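Local coordinates for protein putative mandelate racemase (PDB 2O56) that binds magnesium and, as a member of the enolase superfamily, may act as a hydro-lyase (dehydratase), its substrate not being established, at residues Lys129-Ala134 with Gly242-Glu247; Tyr168-Val173 with Phe344-Leu349; Asp203-Ile208 with Val216-Glu221. All coordinates share one frame; numbering follows the deposited sequence. Where two conformers were deposited one is given.

All three contacts belong to the barrel domain that carries the magnesium site. Contacts 1 and 2 have centres 3 Å apart and interlock inside the barrel: Glu247 OE1 of contact 1 is 2.8 Å from Lys172 NZ of contact 2 in a salt bridge, and strand 130-135 of contact 1 lies beside strand 347-350 of contact 2. Contact 3 has its centre 11 Å from that of contact 1 and lies on the outer face of strand 217-221, where a helix is packed. Arg131 NH2 of contact 1 meets Asp217 OD2 of contact 3 at 2.8 Å, also a salt bridge. Glu247 of contact 1 and Glu221 of contact 3 bind the same magnesium ion, together with Glu273.

Contact 1. Residues Lys129-Ala134 with Gly242-Glu247. With MG (magnesium ion), chain I.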
loop_
_atom_site.group_PDB
_atom_site.type_symbol
_atom_site.label_atom_id
_atom_site.label_comp_id
_atom_site.label_asym_id
_atom_site.label_seq_id
_atom_site.Cartn_x
_atom_site.Cartn_y
_atom_site.Cartn_z
ATOM N N LYS A 129 -5.490 43.022 4.999
ATOM C CA LYS A 129 -5.769 43.234 3.580
ATOM C C LYS A 129 -5.790 41.885 2.859
ATOM O O LYS A 129 -5.175 40.917 3.323
ATOM C CB LYS A 129 -4.695 44.135 2.953
ATOM C CG LYS A 129 -4.873 45.606 3.272
ATOM C CD LYS A 129 -3.961 46.487 2.433
ATOM C CE LYS A 129 -3.909 47.908 2.983
ATOM N NZ LYS A 129 -5.259 48.437 3.316
ATOM N N ILE A 130 -6.477 41.840 1.721
ATOM C CA ILE A 130 -6.614 40.609 0.945
ATOM C C ILE A 130 -5.961 40.756 -0.431
ATOM O O ILE A 130 -6.484 41.438 -1.316
ATOM C CB ILE A 130 -8.093 40.204 0.814
ATOM C CG1 ILE A 130 -8.628 39.730 2.165
ATOM C CG2 ILE A 130 -8.267 39.088 -0.197
ATOM C CD1 ILE A 130 -10.075 40.019 2.375
ATOM N N ARG A 131 -4.809 40.111 -0.604
ATOM C CA ARG A 131 -4.075 40.128 -1.887
ATOM C C ARG A 131 -4.883 39.550 -3.049
ATOM O O ARG A 131 -5.550 38.527 -2.895
ATOM C CB ARG A 131 -2.762 39.359 -1.762
ATOM C CG ARG A 131 -1.890 39.464 -3.009
ATOM C CD ARG A 131 -0.700 38.533 -2.966
ATOM N NE ARG A 131 0.084 38.639 -4.206
ATOM C CZ ARG A 131 0.906 37.696 -4.647
ATOM N NH1 ARG A 131 1.050 36.573 -3.944
ATOM N NH2 ARG A 131 1.577 37.873 -5.787
ATOM N N THR A 132 -4.811 40.189 -4.215
ATOM C CA THR A 132 -5.701 39.831 -5.318
ATOM C C THR A 132 -4.900 39.580 -6.590
ATOM O O THR A 132 -3.839 40.175 -6.795
ATOM C CB THR A 132 -6.797 40.908 -5.512
ATOM O OG1 THR A 132 -7.500 41.080 -4.277
ATOM C CG2 THR A 132 -7.785 40.505 -6.545
ATOM N N TYR A 133 -5.381 38.670 -7.430
ATOM C CA TYR A 133 -4.869 38.575 -8.793
ATOM C C TYR A 133 -5.896 38.970 -9.848
ATOM O O TYR A 133 -7.101 38.892 -9.613
ATOM C CB TYR A 133 -4.248 37.207 -9.088
ATOM C CG TYR A 133 -5.177 36.001 -9.148
ATOM C CD1 TYR A 133 -5.905 35.703 -10.301
ATOM C CD2 TYR A 133 -5.279 35.128 -8.067
ATOM C CE1 TYR A 133 -6.744 34.570 -10.366
ATOM C CE2 TYR A 133 -6.111 33.991 -8.121
ATOM C CZ TYR A 133 -6.830 33.720 -9.283
ATOM O OH TYR A 133 -7.649 32.609 -9.362
ATOM N N ALA A 134 -5.395 39.412 -11.000
ATOM C CA ALA A 134 -6.223 39.700 -12.168
ATOM C C ALA A 134 -6.472 38.397 -12.909
ATOM O O ALA A 134 -5.532 37.772 -13.399
ATOM C CB ALA A 134 -5.495 40.685 -13.091
ATOM N N GLY A 242 8.405 29.720 -13.986
ATOM C CA GLY A 242 8.197 30.116 -12.592
ATOM C C GLY A 242 6.712 30.290 -12.291
ATOM O O GLY A 242 6.284 31.346 -11.831
ATOM N N ILE A 243 5.926 29.249 -12.551
ATOM C CA ILE A 243 4.455 29.271 -12.382
ATOM C C ILE A 243 4.016 29.145 -10.903
ATOM O O ILE A 243 4.489 28.255 -10.177
ATOM C CB ILE A 243 3.811 28.184 -13.306
ATOM C CG1 ILE A 243 4.230 28.437 -14.754
ATOM C CG2 ILE A 243 2.267 28.156 -13.216
ATOM C CD1 ILE A 243 3.664 29.770 -15.332
ATOM N N PHE A 244 3.127 30.049 -10.464
ATOM C CA PHE A 244 2.729 30.186 -9.036
ATOM C C PHE A 244 1.914 28.958 -8.603
ATOM O O PHE A 244 2.247 28.278 -7.630
ATOM C CB PHE A 244 1.848 31.423 -8.879
ATOM C CG PHE A 244 1.695 31.913 -7.478
ATOM C CD1 PHE A 244 2.799 32.127 -6.661
ATOM C CD2 PHE A 244 0.429 32.228 -6.990
ATOM C CE1 PHE A 244 2.629 32.609 -5.368
ATOM C CE2 PHE A 244 0.254 32.721 -5.693
ATOM C CZ PHE A 244 1.355 32.891 -4.884
ATOM N N TYR A 245 0.835 28.703 -9.327
ATOM C CA TYR A 245 0.284 27.356 -9.376
ATOM C C TYR A 245 -0.431 27.032 -10.674
ATOM O O TYR A 245 -0.635 27.904 -11.512
ATOM C CB TYR A 245 -0.572 27.083 -8.140
ATOM C CG TYR A 245 -1.594 28.146 -7.756
ATOM C CD1 TYR A 245 -2.860 28.165 -8.329
ATOM C CD2 TYR A 245 -1.309 29.092 -6.763
ATOM C CE1 TYR A 245 -3.804 29.107 -7.951
ATOM C CE2 TYR A 245 -2.258 30.038 -6.380
ATOM C CZ TYR A 245 -3.491 30.043 -6.987
ATOM O OH TYR A 245 -4.437 30.963 -6.606
ATOM N N TYR A 246 -0.794 25.758 -10.842
ATOM C CA TYR A 246 -1.272 25.221 -12.106
ATOM C C TYR A 246 -2.693 24.733 -11.822
ATOM O O TYR A 246 -2.856 23.788 -11.070
ATOM C CB TYR A 246 -0.394 24.015 -12.455
ATOM C CG TYR A 246 -0.544 23.432 -13.855
ATOM C CD1 TYR A 246 -0.938 24.222 -14.932
ATOM C CD2 TYR A 246 -0.264 22.078 -14.094
ATOM C CE1 TYR A 246 -1.052 23.687 -16.208
ATOM C CE2 TYR A 246 -0.374 21.527 -15.380
ATOM C CZ TYR A 246 -0.769 22.335 -16.425
ATOM O OH TYR A 246 -0.889 21.804 -17.680
ATOM N N GLU A 247 -3.705 25.380 -12.406
ATOM C CA GLU A 247 -5.090 25.279 -11.929
ATOM C C GLU A 247 -5.941 24.337 -12.787
ATOM O O GLU A 247 -5.962 24.431 -14.017
ATOM C CB GLU A 247 -5.762 26.676 -11.864
ATOM C CG GLU A 247 -7.236 26.606 -11.544
ATOM C CD GLU A 247 -7.881 27.951 -11.301
ATOM O OE1 GLU A 247 -7.189 28.919 -10.908
ATOM O OE2 GLU A 247 -9.105 28.039 -11.508
HETATM MG MG MG I . -10.906 28.318 -12.743
HETATM O O HOH W 1 -11.760 30.296 -12.202
HETATM O O HOH W 2 -10.556 26.238 -13.904
#
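Glu247 OE1, 4.0 Å from Tyr133 OH, is gripped by a salt bridge from Lys172 NZ and a hydrogen bond from Gln294 NE2, while Glu247 OE2 binds the magnesium ion at 2.2 Å. The glutamate reaches the metal as an extended chain, its CG anti to the backbone N (chi1 173°), and its carboxylate is turned 70° against the Tyr133 ring. Strands 130-135 and 246-247 belong to the modified TIM barrel of the enolase superfamily and face each other across its interior, so side chains alone bridge the gap: the nearest CA atoms, those of Tyr133 and Phe244, are 11.3 Å apart. Tyr245 crosses Tyr133 at about a right angle and brings its OH to 3.8 Å from Tyr133 CE2. Both tyrosine hydroxyls are hydrogen-bonded to Gln321 OE1, a shared partner outside the two segments. Further along, the extended Arg131 sets NH1 3.8 Å from Phe244 CZ, with guanidinium and ring planes 74° apart. Salt bridges to Asp217 and Asp169 hold this guanidinium, and Pro192 of a second subunit packs on Phe244 and Tyr245.

Contact 2. Residues Tyr168-Val173 with Phe344-Leu349; sequences YDAIKV and FVIHEL
Lys172 and Glu348 both start with CG anti to the backbone N, and both run into the barrel interior; the glutamate stays extended, whereas the lysine bends at chi3 (93°) and swings its amine onto the carboxylate. The resulting salt bridge has NZ of Lys172 2.9 Å from OE2 of Glu348, with the donor well above the carboxylate plane, 61° out of it. Lys172 CE also lies close, 3.6 Å from the same Glu348 OE2. The amine is shared: NZ, held by Glu247 as well, forms a hydrogen bond with Tyr133 OH, and Glu348 OE2 is also hydrogen-bonded to Ser135. Strands 170-173 and 347-350 both pair with strand 130-135 in the enolase-superfamily barrel, and across that intervening strand their touching parts run 88° apart. Residues Ala170 and Lys172 turn their side chains toward the other segment, while Ile171 between them points away, in the usual alternation of a strand. Deeper in the barrel, the extended Ile346 lays CD1 against Ala170 CB at 3.7 Å, and Tyr133 and Tyr245 also pack on Ile346. On the outer side of strand 130-135, Tyr168 and Leu349 cross at about a right angle, with Leu349 CD2 3.5 Å from Tyr168 CZ; Leu349 also packs on Thr132. The approach of Leu349 CD2 to Tyr168 OH, 3.0 Å, is shorter than normal packing and is doubtful in detail. Lys172 itself comes within about 4 Å of the bound magnesium ion, measured from its nearest atom.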
loop_
_atom_site.group_PDB
_atom_site.type_symbol
_atom_site.label_atom_id
_atom_site.label_comp_id
_atom_site.label_asym_id
_atom_site.label_seq_id
_atom_site.Cartn_x
_atom_site.Cartn_y
_atom_site.Cartn_z
ATOM N N TYR A 168 -1.883 45.198 -9.531
ATOM C CA TYR A 168 -1.901 43.746 -9.342
ATOM C C TYR A 168 -0.511 43.162 -9.503
ATOM O O TYR A 168 0.155 43.401 -10.505
ATOM C CB TYR A 168 -2.895 43.082 -10.307
ATOM C CG TYR A 168 -4.267 43.651 -10.140
ATOM C CD1 TYR A 168 -5.037 43.312 -9.031
ATOM C CD2 TYR A 168 -4.788 44.566 -11.054
ATOM C CE1 TYR A 168 -6.288 43.845 -8.841
ATOM C CE2 TYR A 168 -6.046 45.107 -10.873
ATOM C CZ TYR A 168 -6.789 44.735 -9.759
ATOM O OH TYR A 168 -8.032 45.252 -9.551
ATOM N N ASP A 169 -0.066 42.408 -8.500
ATOM C CA ASP A 169 1.211 41.713 -8.587
ATOM C C ASP A 169 1.056 40.215 -8.876
ATOM O O ASP A 169 1.965 39.429 -8.639
ATOM C CB ASP A 169 2.099 41.982 -7.352
ATOM C CG ASP A 169 1.519 41.418 -6.059
ATOM O OD1 ASP A 169 0.423 40.827 -6.080
ATOM O OD2 ASP A 169 2.170 41.572 -5.007
ATOM N N ALA A 170 -0.107 39.839 -9.391
ATOM C CA ALA A 170 -0.320 38.481 -9.860
ATOM C C ALA A 170 -1.454 38.444 -10.856
ATOM O O ALA A 170 -2.399 39.250 -10.788
ATOM C CB ALA A 170 -0.598 37.542 -8.694
ATOM N N ILE A 171 -1.335 37.508 -11.795
ATOM C CA ILE A 171 -2.282 37.349 -12.874
ATOM C C ILE A 171 -2.546 35.852 -13.056
ATOM O O ILE A 171 -1.696 35.018 -12.740
ATOM C CB ILE A 171 -1.762 37.989 -14.208
ATOM C CG1 ILE A 171 -0.499 37.295 -14.723
ATOM C CG2 ILE A 171 -1.467 39.500 -14.027
ATOM C CD1 ILE A 171 -0.757 36.235 -15.796
ATOM N N LYS A 172 -3.731 35.526 -13.557
ATOM C CA LYS A 172 -4.004 34.183 -14.059
ATOM C C LYS A 172 -4.494 34.200 -15.505
ATOM O O LYS A 172 -5.208 35.112 -15.924
ATOM C CB LYS A 172 -5.043 33.496 -13.187
ATOM C CG LYS A 172 -5.453 32.103 -13.695
ATOM C CD LYS A 172 -6.368 31.441 -12.689
ATOM C CE LYS A 172 -7.826 31.685 -12.988
ATOM N NZ LYS A 172 -8.636 31.105 -11.839
ATOM N N VAL A 173 -4.126 33.168 -16.253
ATOM C CA VAL A 173 -4.387 33.147 -17.674
ATOM C C VAL A 173 -4.446 31.720 -18.184
ATOM O O VAL A 173 -3.619 30.878 -17.808
ATOM C CB VAL A 173 -3.290 33.952 -18.426
ATOM C CG1 VAL A 173 -1.905 33.339 -18.210
ATOM C CG2 VAL A 173 -3.640 34.098 -19.890
ATOM N N PHE A 344 -4.865 31.251 4.025
ATOM C CA PHE A 344 -5.234 31.962 2.809
ATOM C C PHE A 344 -3.968 32.198 1.985
ATOM O O PHE A 344 -2.935 32.516 2.563
ATOM C CB PHE A 344 -5.861 33.303 3.204
ATOM C CG PHE A 344 -6.009 34.269 2.075
ATOM C CD1 PHE A 344 -6.980 34.085 1.101
ATOM C CD2 PHE A 344 -5.170 35.374 1.979
ATOM C CE1 PHE A 344 -7.119 34.985 0.074
ATOM C CE2 PHE A 344 -5.316 36.281 0.954
ATOM C CZ PHE A 344 -6.280 36.088 0.001
ATOM N N VAL A 345 -4.072 32.105 0.670
ATOM C CA VAL A 345 -3.046 32.573 -0.243
ATOM C C VAL A 345 -3.338 33.827 -1.060
ATOM O O VAL A 345 -2.622 34.747 -0.971
ATOM C CB VAL A 345 -2.402 31.479 -1.124
ATOM C CG1 VAL A 345 -3.389 30.683 -1.866
ATOM C CG2 VAL A 345 -1.318 32.064 -2.088
ATOM N N ILE A 346 -4.373 33.799 -1.876
ATOM C CA ILE A 346 -4.674 34.899 -2.796
ATOM C C ILE A 346 -6.167 34.908 -3.156
ATOM O O ILE A 346 -6.847 33.889 -3.009
ATOM C CB ILE A 346 -3.707 34.914 -4.025
ATOM C CG1 ILE A 346 -3.608 36.308 -4.662
ATOM C CG2 ILE A 346 -4.014 33.801 -5.022
ATOM C CD1 ILE A 346 -2.446 36.440 -5.675
ATOM N N HIS A 347 -6.690 36.071 -3.542
ATOM C CA HIS A 347 -8.082 36.217 -3.969
ATOM C C HIS A 347 -8.159 36.361 -5.499
ATOM O O HIS A 347 -7.247 36.916 -6.130
ATOM C CB HIS A 347 -8.707 37.434 -3.255
ATOM C CG HIS A 347 -10.141 37.707 -3.603
ATOM N ND1 HIS A 347 -11.193 37.311 -2.799
ATOM C CD2 HIS A 347 -10.697 38.375 -4.645
ATOM C CE1 HIS A 347 -12.332 37.694 -3.351
ATOM N NE2 HIS A 347 -12.060 38.333 -4.474
ATOM N N GLU A 348 -9.243 35.859 -6.088
ATOM C CA GLU A 348 -9.448 35.905 -7.540
ATOM C C GLU A 348 -10.328 37.077 -7.963
ATOM O O GLU A 348 -11.481 37.168 -7.552
ATOM C CB GLU A 348 -10.097 34.604 -8.037
ATOM C CG GLU A 348 -10.443 34.604 -9.530
ATOM C CD GLU A 348 -10.909 33.242 -10.052
ATOM O OE1 GLU A 348 -11.466 32.459 -9.256
ATOM O OE2 GLU A 348 -10.736 32.968 -11.266
ATOM N N LEU A 349 -9.809 37.936 -8.834
ATOM C CA LEU A 349 -10.613 39.043 -9.358
ATOM C C LEU A 349 -10.835 38.973 -10.863
ATOM O O LEU A 349 -9.885 39.084 -11.644
ATOM C CB LEU A 349 -10.000 40.397 -8.990
ATOM C CG LEU A 349 -10.700 41.621 -9.589
ATOM C CD1 LEU A 349 -11.878 42.031 -8.743
ATOM C CD2 LEU A 349 -9.731 42.751 -9.728
#

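Contact 3. Residues Asp203-Ile208 with Val216-Glu221; sequences DRMAAI and VDIIAE. With MG (magnesium ion), chain I.
Met205 leads the packing of helix 195-212 on strand 217-221, the return half of a beta-alpha-beta crossover in the barrel: strand 170-173 precedes the helix, and strand 217-221 lies beside it in the parallel sheet. The CB of Met205 points toward the strand, and CG continues toward it, anti to the backbone N (chi1 -168°). Bends at chi2 (87°) and chi3 then turn the thioether along the strand, so that SD lies 3.7 Å from Ile218 CG2 and the terminal CE sits 3.7 Å from Ala220 CB. The side chains of Met205 and Ile218 run alongside one another, pointing opposite ways, and do not meet end on. One turn later in the helix, Ile208 crosses Ile218 obliquely and rests its CG2 on Ile218 CD1 at 3.6 Å. Ile218 therefore serves both helix residues with separate branches, CG2 for the methionine and CD1 for the isoleucine. The segment axes approach to 10.5 Å and run nearly antiparallel, 165° apart. Val173 of the preceding strand also packs on Met205 and Ile208. Ile219 turns the other way, toward the barrel interior, where it meets Lys172 and Tyr245. At the strand end Glu221 turns its carboxylate to the metal, on the far side from the helix: bent at chi2, it places OE1 2.3 Å from the magnesium ion, while OE2 accepts a hydrogen bond from His223 N.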
loop_
_atom_site.group_PDB
_atom_site.type_symbol
_atom_site.label_atom_id
_atom_site.label_comp_id
_atom_site.label_asym_id
_atom_site.label_seq_id
_atom_site.Cartn_x
_atom_site.Cartn_y
_atom_site.Cartn_z
ATOM N N ASP A 203 4.244 30.096 -25.802
ATOM C CA ASP A 203 4.755 31.387 -26.309
ATOM C C ASP A 203 3.983 32.562 -25.713
ATOM O O ASP A 203 4.578 33.569 -25.335
ATOM C CB ASP A 203 4.663 31.456 -27.835
ATOM C CG ASP A 203 5.676 30.568 -28.528
ATOM O OD1 ASP A 203 6.702 30.181 -27.912
ATOM O OD2 ASP A 203 5.429 30.245 -29.699
ATOM N N ARG A 204 2.663 32.432 -25.618
ATOM C CA ARG A 204 1.863 33.427 -24.904
ATOM C C ARG A 204 2.321 33.565 -23.447
ATOM O O ARG A 204 2.527 34.671 -22.941
ATOM C CB ARG A 204 0.370 33.081 -24.955
ATOM C CG ARG A 204 -0.276 33.247 -26.318
ATOM C CD ARG A 204 -1.461 32.333 -26.437
ATOM N NE ARG A 204 -2.318 32.648 -27.577
ATOM C CZ ARG A 204 -3.381 31.937 -27.936
ATOM N NH1 ARG A 204 -3.718 30.848 -27.256
ATOM N NH2 ARG A 204 -4.104 32.307 -28.985
ATOM N N MET A 205 2.517 32.432 -22.784
ATOM C CA MET A 205 2.881 32.438 -21.372
ATOM C C MET A 205 4.290 33.014 -21.153
ATOM O O MET A 205 4.527 33.745 -20.185
ATOM C CB MET A 205 2.752 31.030 -20.786
ATOM C CG MET A 205 2.833 30.983 -19.278
ATOM S SD MET A 205 1.254 31.250 -18.499
ATOM C CE MET A 205 0.375 29.766 -18.998
ATOM N N ALA A 206 5.214 32.710 -22.064
ATOM C CA ALA A 206 6.592 33.180 -21.919
ATOM C C ALA A 206 6.680 34.679 -22.219
ATOM O O ALA A 206 7.512 35.392 -21.642
ATOM C CB ALA A 206 7.528 32.385 -22.850
ATOM N N ALA A 207 5.812 35.144 -23.120
ATOM C CA ALA A 207 5.615 36.578 -23.396
ATOM C C ALA A 207 5.178 37.350 -22.150
ATOM O O ALA A 207 5.714 38.409 -21.839
ATOM C CB ALA A 207 4.586 36.759 -24.524
ATOM N N ILE A 208 4.205 36.814 -21.425
ATOM C CA ILE A 208 3.810 37.411 -20.145
ATOM C C ILE A 208 4.989 37.494 -19.169
ATOM O O ILE A 208 5.277 38.574 -18.648
ATOM C CB ILE A 208 2.602 36.682 -19.492
ATOM C CG1 ILE A 208 1.379 36.782 -20.396
ATOM C CG2 ILE A 208 2.304 37.284 -18.120
ATOM C CD1 ILE A 208 0.228 35.864 -19.987
ATOM N N VAL A 216 6.164 39.388 -10.489
ATOM C CA VAL A 216 4.720 39.239 -10.656
ATOM C C VAL A 216 4.400 37.751 -10.798
ATOM O O VAL A 216 5.036 37.032 -11.572
ATOM C CB VAL A 216 4.172 40.069 -11.841
ATOM C CG1 VAL A 216 2.692 39.717 -12.135
ATOM C CG2 VAL A 216 4.336 41.581 -11.553
ATOM N N ASP A 217 3.440 37.287 -10.011
ATOM C CA ASP A 217 3.096 35.859 -10.019
ATOM C C ASP A 217 2.185 35.509 -11.178
ATOM O O ASP A 217 1.332 36.308 -11.566
ATOM C CB ASP A 217 2.502 35.463 -8.668
ATOM C CG ASP A 217 3.565 35.351 -7.595
ATOM O OD1 ASP A 217 4.597 34.690 -7.858
ATOM O OD2 ASP A 217 3.388 35.919 -6.501
ATOM N N ILE A 218 2.391 34.328 -11.767
ATOM C CA ILE A 218 1.574 33.886 -12.877
ATOM C C ILE A 218 0.940 32.525 -12.529
ATOM O O ILE A 218 1.651 31.555 -12.263
ATOM C CB ILE A 218 2.392 33.739 -14.172
ATOM C CG1 ILE A 218 2.995 35.098 -14.606
ATOM C CG2 ILE A 218 1.518 33.150 -15.280
ATOM C CD1 ILE A 218 3.927 34.987 -15.809
ATOM N N ILE A 219 -0.385 32.485 -12.539
ATOM C CA ILE A 219 -1.131 31.232 -12.407
ATOM C C ILE A 219 -1.541 30.772 -13.803
ATOM O O ILE A 219 -2.084 31.556 -14.582
ATOM C CB ILE A 219 -2.385 31.424 -11.503
ATOM C CG1 ILE A 219 -1.957 31.905 -10.118
ATOM C CG2 ILE A 219 -3.232 30.123 -11.409
ATOM C CD1 ILE A 219 -3.045 32.645 -9.360
ATOM N N ALA A 220 -1.258 29.507 -14.123
ATOM C CA ALA A 220 -1.685 28.919 -15.379
ATOM C C ALA A 220 -2.969 28.140 -15.161
ATOM O O ALA A 220 -2.990 27.198 -14.371
ATOM C CB ALA A 220 -0.598 27.992 -15.889
ATOM N N GLU A 221 -4.024 28.550 -15.862
ATOM C CA GLU A 221 -5.359 27.993 -15.709
ATOM C C GLU A 221 -5.638 27.114 -16.920
ATOM O O GLU A 221 -5.305 27.482 -18.042
ATOM C CB GLU A 221 -6.357 29.151 -15.594
ATOM C CG GLU A 221 -7.730 28.917 -16.110
ATOM C CD GLU A 221 -8.631 28.262 -15.076
ATOM O OE1 GLU A 221 -9.394 28.984 -14.398
ATOM O OE2 GLU A 221 -8.572 27.022 -14.931
HETATM MG MG MG I . -10.906 28.318 -12.743
HETATM O O HOH W 1 -11.760 30.296 -12.202
HETATM O O HOH W 2 -10.556 26.238 -13.904
#